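Local atomic coordinates of SusD-like carbohydrate binding protein (Bacteroides vulgatus, PDB entry 3LEW), a protein that probably binds carbohydrate at the outer membrane as a SusD-family protein, helping the bacterium to take up glycans as nutrients. Residues A[246-260]-A[338-350]. Sequence-based numbering, arbitrary orientation.
Sequences FNSVDNKEWIWGHAQ and LGDIVLMRVAEIY
Glu253 OE2 is gripped by two donors from 338-350: Arg345 NH1 at 2.8 Å, a salt bridge whose hydrogen bond is bent and weak, and the backbone N of Ala347 at 3.0 Å, which meets the carboxylate from above its plane. Glu253 gets there through an extended chain, chi1 -152° swinging CG away from the backbone N, to the first turn of helix 346-359, while its backbone O accepts from Val346 N. OE1 turns to Arg376 and the N of Met237. Phe246 CE2 lies over one face of the Arg345 guanidinium, the two planes perpendicular; Glu401 and Glu405 make further salt bridges to this arginine. Strands 254-258 and 341-345, the latter running straight into helix 346-359, form a two-stranded antiparallel sheet kinked by paired classic bulges: Met344 O accepts from Ile255 N and Trp256 N, and Trp256 O from Leu343 N and Met344 N. On the face with Arg345, the Trp254 indole is sandwiched between Ser248 O and Val342, whose CB sits 3.5 Å from the six-membered ring centroid in a CH-pi contact. With an alanine at Trp254, Val342 would probably lose its aromatic cover and the Ser248 carbonyl the ring face it lies against. At the far end Asp340 clamps both arms of 246-260, OD2 taking Val249 N (2.9 Å) through its anti lone pair and OD1 taking Gln260 N (2.8 Å); Arg332 also pairs with OD1.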
ATOM      1  N   PHE A 246      -6.789   7.177 -12.031  1.00 14.29           N
ATOM      2  CA  PHE A 246      -6.148   6.055 -11.278  1.00 13.56           C
ATOM      3  C   PHE A 246      -7.122   4.873 -11.042  1.00 12.99           C
ATOM      4  O   PHE A 246      -7.159   4.281  -9.961  1.00 14.28           O
ATOM      5  CB  PHE A 246      -5.504   6.559  -9.969  1.00 13.61           C
ATOM      6  CG  PHE A 246      -4.053   6.966 -10.128  1.00 13.73           C
ATOM      7  CD1 PHE A 246      -3.736   8.127 -10.773  1.00 13.50           C
ATOM      8  CD2 PHE A 246      -3.030   6.180  -9.622  1.00 13.24           C
ATOM      9  CE1 PHE A 246      -2.407   8.504 -10.970  1.00 14.49           C
ATOM     10  CE2 PHE A 246      -1.689   6.567  -9.820  1.00 15.61           C
ATOM     11  CZ  PHE A 246      -1.408   7.728 -10.478  1.00 15.53           C
ATOM     12  N   ASN A 247      -7.838   4.505 -12.097  1.00 13.03           N
ATOM     13  CA  ASN A 247      -9.008   3.628 -11.994  1.00 13.89           C
ATOM     14  C   ASN A 247      -9.103   2.522 -13.065  1.00 13.92           C
ATOM     15  O   ASN A 247     -10.136   1.885 -13.178  1.00 14.11           O
ATOM     16  CB  ASN A 247     -10.252   4.459 -11.977  1.00 15.09           C
ATOM     17  CG  ASN A 247     -10.432   5.247 -13.275  1.00 16.26           C
ATOM     18  OD1 ASN A 247      -9.889   4.843 -14.326  1.00 16.21           O
ATOM     19  ND2 ASN A 247     -11.168   6.380 -13.229  1.00 14.22           N
ATOM     20  N   SER A 248      -8.015   2.298 -13.790  1.00 13.45           N
ATOM     21  CA  SER A 248      -7.967   1.237 -14.845  1.00 14.47           C
ATOM     22  C   SER A 248      -6.637   0.524 -14.900  1.00 14.58           C
ATOM     23  O   SER A 248      -5.572   1.177 -15.046  1.00 15.10           O
ATOM     24  CB  SER A 248      -8.199   1.875 -16.216  1.00 14.01           C
ATOM     25  OG  SER A 248      -8.075   0.926 -17.256  1.00 15.39           O
ATOM     26  N   VAL A 249      -6.661  -0.813 -14.869  1.00 15.96           N
ATOM     27  CA  VAL A 249      -5.444  -1.611 -14.989  1.00 16.10           C
ATOM     28  C   VAL A 249      -4.804  -1.533 -16.392  1.00 16.38           C
ATOM     29  O   VAL A 249      -3.629  -1.937 -16.558  1.00 17.23           O
ATOM     30  CB  VAL A 249      -5.692  -3.122 -14.664  1.00 16.31           C
ATOM     31  CG1 VAL A 249      -6.094  -3.310 -13.198  1.00 14.28           C
ATOM     32  CG2 VAL A 249      -6.700  -3.727 -15.652  1.00 16.36           C
ATOM     33  N   ASP A 250      -5.544  -1.005 -17.362  1.00 16.05           N
ATOM     34  CA  ASP A 250      -5.066  -0.837 -18.716  1.00 17.16           C
ATOM     35  C   ASP A 250      -3.863   0.155 -18.793  1.00 17.84           C
ATOM     36  O   ASP A 250      -3.123   0.161 -19.743  1.00 19.70           O
ATOM     37  CB  ASP A 250      -6.206  -0.436 -19.685  1.00 17.46           C
ATOM     38  CG  ASP A 250      -7.374  -1.461 -19.752  1.00 22.30           C
ATOM     39  OD1 ASP A 250      -7.141  -2.659 -19.502  1.00 23.03           O
ATOM     40  OD2 ASP A 250      -8.548  -1.073 -20.112  1.00 25.86           O
ATOM     41  N   ASN A 251      -3.638   0.960 -17.767  1.00 18.47           N
ATOM     42  CA  ASN A 251      -2.537   1.928 -17.775  1.00 17.73           C
ATOM     43  C   ASN A 251      -1.181   1.215 -17.871  1.00 17.37           C
ATOM     44  O   ASN A 251      -0.895   0.274 -17.092  1.00 16.01           O
ATOM     45  CB  ASN A 251      -2.707   2.769 -16.509  1.00 18.67           C
ATOM     46  CG  ASN A 251      -1.706   3.857 -16.364  1.00 19.10           C
ATOM     47  OD1 ASN A 251      -0.506   3.619 -16.416  1.00 20.62           O
ATOM     48  ND2 ASN A 251      -2.197   5.094 -16.187  1.00 21.30           N
ATOM     49  N   LYS A 252      -0.321   1.652 -18.805  1.00 16.87           N
ATOM     50  CA  LYS A 252       0.972   0.971 -19.031  1.00 16.99           C
ATOM     51  C   LYS A 252       1.978   1.109 -17.886  1.00 16.06           C
ATOM     52  O   LYS A 252       2.974   0.388 -17.853  1.00 17.19           O
ATOM     53  CB  LYS A 252       1.625   1.420 -20.339  1.00 18.12           C
ATOM     54  CG  LYS A 252       0.946   0.825 -21.592  1.00 21.15           C
ATOM     55  CD  LYS A 252       1.468   1.471 -22.915  1.00 26.51           C
ATOM     56  CE  LYS A 252       1.000   2.915 -23.061  1.00 30.65           C
ATOM     57  NZ  LYS A 252       1.648   3.593 -24.232  1.00 35.41           N
ATOM     58  N   GLU A 253       1.753   2.040 -16.976  1.00 15.46           N
ATOM     59  CA  GLU A 253       2.653   2.161 -15.838  1.00 15.17           C
ATOM     60  C   GLU A 253       2.265   1.225 -14.696  1.00 14.31           C
ATOM     61  O   GLU A 253       3.032   1.012 -13.748  1.00 14.18           O
ATOM     62  CB  GLU A 253       2.698   3.625 -15.361  1.00 14.92           C
ATOM     63  CG  GLU A 253       4.033   3.940 -14.711  1.00 16.07           C
ATOM     64  CD  GLU A 253       4.048   5.183 -13.856  1.00 15.14           C
ATOM     65  OE1 GLU A 253       3.876   6.314 -14.398  1.00 15.38           O
ATOM     66  OE2 GLU A 253       4.237   5.045 -12.627  1.00 14.19           O
ATOM     67  N   TRP A 254       1.044   0.710 -14.715  1.00 14.58           N
ATOM     68  CA  TRP A 254       0.617  -0.238 -13.683  1.00 14.55           C
ATOM     69  C   TRP A 254       1.240  -1.590 -13.983  1.00 14.40           C
ATOM     70  O   TRP A 254       0.925  -2.223 -14.981  1.00 15.87           O
ATOM     71  CB  TRP A 254      -0.892  -0.389 -13.603  1.00 14.71           C
ATOM     72  CG  TRP A 254      -1.682   0.780 -13.150  1.00 13.18           C
ATOM     73  CD1 TRP A 254      -1.404   2.124 -13.344  1.00 16.82           C
ATOM     74  CD2 TRP A 254      -2.957   0.728 -12.490  1.00 13.90           C
ATOM     75  NE1 TRP A 254      -2.432   2.900 -12.829  1.00 14.75           N
ATOM     76  CE2 TRP A 254      -3.399   2.072 -12.316  1.00 13.89           C
ATOM     77  CE3 TRP A 254      -3.772  -0.323 -12.042  1.00 15.02           C
ATOM     78  CZ2 TRP A 254      -4.616   2.376 -11.729  1.00 13.98           C
ATOM     79  CZ3 TRP A 254      -5.010  -0.022 -11.482  1.00 14.80           C
ATOM     80  CH2 TRP A 254      -5.409   1.336 -11.314  1.00 15.08           C
ATOM     81  N   ILE A 255       2.091  -2.038 -13.076  1.00 13.97           N
ATOM     82  CA  ILE A 255       2.676  -3.371 -13.124  1.00 15.09           C
ATOM     83  C   ILE A 255       1.707  -4.409 -12.578  1.00 14.24           C
ATOM     84  O   ILE A 255       1.609  -5.506 -13.113  1.00 14.39           O
ATOM     85  CB  ILE A 255       3.970  -3.393 -12.302  1.00 15.38           C
ATOM     86  CG1 ILE A 255       4.997  -2.447 -12.953  1.00 15.18           C
ATOM     87  CG2 ILE A 255       4.533  -4.801 -12.220  1.00 16.35           C
ATOM     88  CD1 ILE A 255       6.255  -2.240 -12.099  1.00 15.26           C
ATOM     89  N   TRP A 256       0.941  -4.024 -11.559  1.00 13.73           N
ATOM     90  CA  TRP A 256       0.095  -4.949 -10.852  1.00 13.41           C
ATOM     91  C   TRP A 256      -1.117  -4.222 -10.350  1.00 13.65           C
ATOM     92  O   TRP A 256      -1.000  -3.136  -9.747  1.00 13.50           O
ATOM     93  CB  TRP A 256       0.878  -5.526  -9.658  1.00 13.95           C
ATOM     94  CG  TRP A 256       0.427  -6.838  -9.094  1.00 14.50           C
ATOM     95  CD1 TRP A 256      -0.201  -7.867  -9.750  1.00 17.64           C
ATOM     96  CD2 TRP A 256       0.749  -7.348  -7.796  1.00 15.71           C
ATOM     97  NE1 TRP A 256      -0.330  -8.958  -8.927  1.00 14.72           N
ATOM     98  CE2 TRP A 256       0.208  -8.653  -7.710  1.00 14.90           C
ATOM     99  CE3 TRP A 256       1.387  -6.810  -6.673  1.00 18.01           C
ATOM    100  CZ2 TRP A 256       0.308  -9.433  -6.545  1.00 18.20           C
ATOM    101  CZ3 TRP A 256       1.458  -7.579  -5.542  1.00 17.86           C
ATOM    102  CH2 TRP A 256       0.919  -8.867  -5.485  1.00 18.46           C
ATOM    103  N   GLY A 257      -2.274  -4.820 -10.565  1.00 14.34           N
ATOM    104  CA  GLY A 257      -3.490  -4.237 -10.098  1.00 13.32           C
ATOM    105  C   GLY A 257      -4.684  -5.157 -10.231  1.00 14.68           C
ATOM    106  O   GLY A 257      -4.633  -6.189 -10.906  1.00 16.63           O
ATOM    107  N   HIS A 258      -5.777  -4.772  -9.610  1.00 14.30           N
ATOM    108  CA  HIS A 258      -6.995  -5.603  -9.537  1.00 14.00           C
ATOM    109  C   HIS A 258      -8.142  -4.949 -10.334  1.00 14.90           C
ATOM    110  O   HIS A 258      -8.622  -3.862  -9.987  1.00 15.03           O
ATOM    111  CB  HIS A 258      -7.368  -5.817  -8.068  1.00 15.18           C
ATOM    112  CG  HIS A 258      -8.595  -6.635  -7.835  1.00 16.89           C
ATOM    113  ND1 HIS A 258      -8.710  -7.940  -8.249  1.00 17.58           N
ATOM    114  CD2 HIS A 258      -9.750  -6.338  -7.190  1.00 17.79           C
ATOM    115  CE1 HIS A 258      -9.901  -8.402  -7.889  1.00 16.30           C
ATOM    116  NE2 HIS A 258     -10.543  -7.458  -7.233  1.00 16.91           N
ATOM    117  N   ALA A 259      -8.584  -5.602 -11.392  1.00 14.72           N
ATOM    118  CA  ALA A 259      -9.650  -5.054 -12.256  1.00 14.34           C
ATOM    119  C   ALA A 259     -11.014  -5.225 -11.585  1.00 15.16           C
ATOM    120  O   ALA A 259     -11.211  -6.089 -10.713  1.00 15.07           O
ATOM    121  CB  ALA A 259      -9.671  -5.753 -13.617  1.00 15.39           C
ATOM    122  N   GLN A 260     -11.942  -4.383 -12.021  1.00 13.89           N
ATOM    123  CA  GLN A 260     -13.321  -4.351 -11.514  1.00 13.90           C
ATOM    124  C   GLN A 260     -14.339  -4.351 -12.629  1.00 14.78           C
ATOM    125  O   GLN A 260     -14.166  -3.660 -13.653  1.00 13.80           O
ATOM    126  CB  GLN A 260     -13.475  -3.130 -10.624  1.00 12.90           C
ATOM    127  CG  GLN A 260     -12.647  -3.270  -9.352  1.00 14.26           C
ATOM    128  CD  GLN A 260     -13.294  -4.180  -8.381  1.00 13.80           C
ATOM    129  OE1 GLN A 260     -14.281  -3.767  -7.777  1.00 14.12           O
ATOM    130  NE2 GLN A 260     -12.751  -5.415  -8.178  1.00 13.24           N
ATOM    131  N   LEU A 338     -17.633   1.428 -10.273  1.00 14.75           N
ATOM    132  CA  LEU A 338     -16.462   0.637 -10.609  1.00 14.28           C
ATOM    133  C   LEU A 338     -15.221   1.511 -10.644  1.00 13.77           C
ATOM    134  O   LEU A 338     -15.231   2.614 -11.161  1.00 12.98           O
ATOM    135  CB  LEU A 338     -16.603  -0.028 -11.990  1.00 14.09           C
ATOM    136  CG  LEU A 338     -17.780  -0.982 -12.205  1.00 16.11           C
ATOM    137  CD1 LEU A 338     -17.705  -1.546 -13.651  1.00 16.57           C
ATOM    138  CD2 LEU A 338     -17.737  -2.106 -11.176  1.00 16.55           C
ATOM    139  N   GLY A 339     -14.142   0.967 -10.109  1.00 13.53           N
ATOM    140  CA  GLY A 339     -12.802   1.557 -10.245  1.00 13.71           C
ATOM    141  C   GLY A 339     -11.774   0.538  -9.874  1.00 14.06           C
ATOM    142  O   GLY A 339     -11.917  -0.130  -8.854  1.00 13.73           O
ATOM    143  N   ASP A 340     -10.707   0.415 -10.679  1.00 14.26           N
ATOM    144  CA  ASP A 340      -9.702  -0.619 -10.458  1.00 14.19           C
ATOM    145  C   ASP A 340      -8.730  -0.189  -9.353  1.00 13.84           C
ATOM    146  O   ASP A 340      -8.525   0.996  -9.105  1.00 13.39           O
ATOM    147  CB  ASP A 340      -8.912  -0.956 -11.738  1.00 15.14           C
ATOM    148  CG  ASP A 340      -9.786  -1.523 -12.877  1.00 14.53           C
ATOM    149  OD1 ASP A 340     -11.016  -1.779 -12.687  1.00 14.41           O
ATOM    150  OD2 ASP A 340      -9.222  -1.728 -14.002  1.00 13.44           O
ATOM    151  N   ILE A 341      -8.094  -1.176  -8.749  1.00 13.53           N
ATOM    152  CA  ILE A 341      -7.232  -0.955  -7.586  1.00 13.56           C
ATOM    153  C   ILE A 341      -5.759  -1.160  -7.974  1.00 14.28           C
ATOM    154  O   ILE A 341      -5.352  -2.272  -8.264  1.00 14.75           O
ATOM    155  CB  ILE A 341      -7.542  -1.921  -6.446  1.00 14.07           C
ATOM    156  CG1 ILE A 341      -9.042  -1.947  -6.103  1.00 15.02           C
ATOM    157  CG2 ILE A 341      -6.712  -1.529  -5.193  1.00 12.86           C
ATOM    158  CD1 ILE A 341      -9.677  -0.582  -5.766  1.00 17.19           C
ATOM    159  N   VAL A 342      -4.994  -0.088  -7.949  1.00 13.80           N
ATOM    160  CA  VAL A 342      -3.546  -0.158  -8.250  1.00 13.79           C
ATOM    161  C   VAL A 342      -2.771  -0.789  -7.066  1.00 13.60           C
ATOM    162  O   VAL A 342      -3.022  -0.453  -5.918  1.00 13.34           O
ATOM    163  CB  VAL A 342      -2.975   1.228  -8.626  1.00 13.56           C
ATOM    164  CG1 VAL A 342      -3.047   2.211  -7.465  1.00 13.26           C
ATOM    165  CG2 VAL A 342      -1.491   1.105  -9.090  1.00 13.52           C
ATOM    166  N   LEU A 343      -1.823  -1.700  -7.357  1.00 13.88           N
ATOM    167  CA  LEU A 343      -1.025  -2.312  -6.334  1.00 14.23           C
ATOM    168  C   LEU A 343       0.481  -1.985  -6.522  1.00 14.31           C
ATOM    169  O   LEU A 343       1.211  -1.896  -5.549  1.00 14.49           O
ATOM    170  CB  LEU A 343      -1.233  -3.841  -6.354  1.00 14.29           C
ATOM    171  CG  LEU A 343      -2.663  -4.315  -5.976  1.00 15.75           C
ATOM    172  CD1 LEU A 343      -2.808  -5.835  -6.275  1.00 16.62           C
ATOM    173  CD2 LEU A 343      -2.951  -3.962  -4.518  1.00 17.33           C
HETATM  174  N   MSE A 344       0.917  -1.772  -7.752  1.00 14.32           N
HETATM  175  CA  MSE A 344       2.345  -1.506  -8.016  1.00 13.73           C
HETATM  176  C   MSE A 344       2.497  -0.818  -9.357  1.00 14.96           C
HETATM  177  O   MSE A 344       1.955  -1.310 -10.351  1.00 15.42           O
HETATM  178  CB  MSE A 344       3.175  -2.786  -8.000  1.00 14.03           C
HETATM  179  CG  MSE A 344       4.613  -2.508  -8.075  1.00 13.14           C
HETATM  180 SE   MSE A 344       5.634  -4.158  -7.603  0.75 17.94          SE
HETATM  181  CE  MSE A 344       4.970  -5.305  -8.798  1.00 17.41           C
ATOM    182  N   ARG A 345       3.234   0.303  -9.386  1.00 13.82           N
ATOM    183  CA  ARG A 345       3.537   1.021 -10.613  1.00 12.92           C
ATOM    184  C   ARG A 345       5.043   1.144 -10.834  1.00 12.67           C
ATOM    185  O   ARG A 345       5.857   1.071  -9.891  1.00 14.72           O
ATOM    186  CB  ARG A 345       2.964   2.439 -10.542  1.00 12.80           C
ATOM    187  CG  ARG A 345       1.517   2.470 -10.310  1.00 15.91           C
ATOM    188  CD  ARG A 345       0.994   3.892 -10.539  1.00 16.50           C
ATOM    189  NE  ARG A 345       1.276   4.830  -9.453  1.00 15.26           N
ATOM    190  CZ  ARG A 345       2.005   5.940  -9.541  1.00 16.23           C
ATOM    191  NH1 ARG A 345       2.638   6.301 -10.658  1.00 15.82           N
ATOM    192  NH2 ARG A 345       2.059   6.753  -8.483  1.00 16.34           N
ATOM    193  N   VAL A 346       5.408   1.394 -12.080  1.00 12.43           N
ATOM    194  CA  VAL A 346       6.822   1.586 -12.421  1.00 12.93           C
ATOM    195  C   VAL A 346       7.450   2.763 -11.627  1.00 13.30           C
ATOM    196  O   VAL A 346       8.615   2.679 -11.232  1.00 14.02           O
ATOM    197  CB  VAL A 346       7.046   1.776 -13.936  1.00 12.72           C
ATOM    198  CG1 VAL A 346       8.627   1.847 -14.246  1.00 12.85           C
ATOM    199  CG2 VAL A 346       6.392   0.610 -14.756  1.00 12.53           C
ATOM    200  N   ALA A 347       6.717   3.839 -11.382  1.00 13.24           N
ATOM    201  CA  ALA A 347       7.276   4.930 -10.617  1.00 12.66           C
ATOM    202  C   ALA A 347       7.828   4.484  -9.260  1.00 13.64           C
ATOM    203  O   ALA A 347       8.828   5.039  -8.801  1.00 14.02           O
ATOM    204  CB  ALA A 347       6.227   6.077 -10.401  1.00 13.43           C
ATOM    205  N   GLU A 348       7.144   3.575  -8.570  1.00 12.81           N
ATOM    206  CA  GLU A 348       7.653   3.042  -7.316  1.00 13.46           C
ATOM    207  C   GLU A 348       8.999   2.351  -7.499  1.00 13.75           C
ATOM    208  O   GLU A 348       9.851   2.406  -6.603  1.00 13.98           O
ATOM    209  CB  GLU A 348       6.631   2.069  -6.701  1.00 13.53           C
ATOM    210  CG  GLU A 348       7.088   1.492  -5.350  1.00 14.68           C
ATOM    211  CD  GLU A 348       6.307   0.273  -4.884  1.00 16.81           C
ATOM    212  OE1 GLU A 348       5.281  -0.088  -5.473  1.00 15.74           O
ATOM    213  OE2 GLU A 348       6.774  -0.362  -3.901  1.00 15.07           O
ATOM    214  N   ILE A 349       9.176   1.659  -8.635  1.00 13.05           N
ATOM    215  CA  ILE A 349      10.437   0.947  -8.915  1.00 13.69           C
ATOM    216  C   ILE A 349      11.563   1.940  -9.121  1.00 13.37           C
ATOM    217  O   ILE A 349      12.657   1.721  -8.616  1.00 12.96           O
ATOM    218  CB  ILE A 349      10.311  -0.025 -10.110  1.00 13.92           C
ATOM    219  CG1 ILE A 349       9.080  -0.946  -9.955  1.00 14.78           C
ATOM    220  CG2 ILE A 349      11.598  -0.826 -10.291  1.00 14.36           C
ATOM    221  CD1 ILE A 349       9.049  -1.739  -8.587  1.00 14.47           C
ATOM    222  N   TYR A 350      11.299   3.061  -9.797  1.00 12.72           N
ATOM    223  CA  TYR A 350      12.318   4.121  -9.899  1.00 13.01           C
ATOM    224  C   TYR A 350      12.713   4.615  -8.501  1.00 12.68           C
ATOM    225  O   TYR A 350      13.880   4.813  -8.197  1.00 13.10           O
ATOM    226  CB  TYR A 350      11.800   5.336 -10.667  1.00 13.30           C
ATOM    227  CG  TYR A 350      11.913   5.294 -12.171  1.00 13.20           C
ATOM    228  CD1 TYR A 350      10.962   4.645 -12.950  1.00 14.89           C
ATOM    229  CD2 TYR A 350      12.940   5.945 -12.809  1.00 13.83           C
ATOM    230  CE1 TYR A 350      11.029   4.637 -14.329  1.00 14.16           C
ATOM    231  CE2 TYR A 350      13.030   5.933 -14.212  1.00 14.12           C
ATOM    232  CZ  TYR A 350      12.046   5.300 -14.967  1.00 13.95           C
ATOM    233  OH  TYR A 350      12.148   5.332 -16.368  1.00 15.12           O
TER
HETATM  234  O   HOH W   1      -6.580   2.471  -8.000  1.00 14.16           O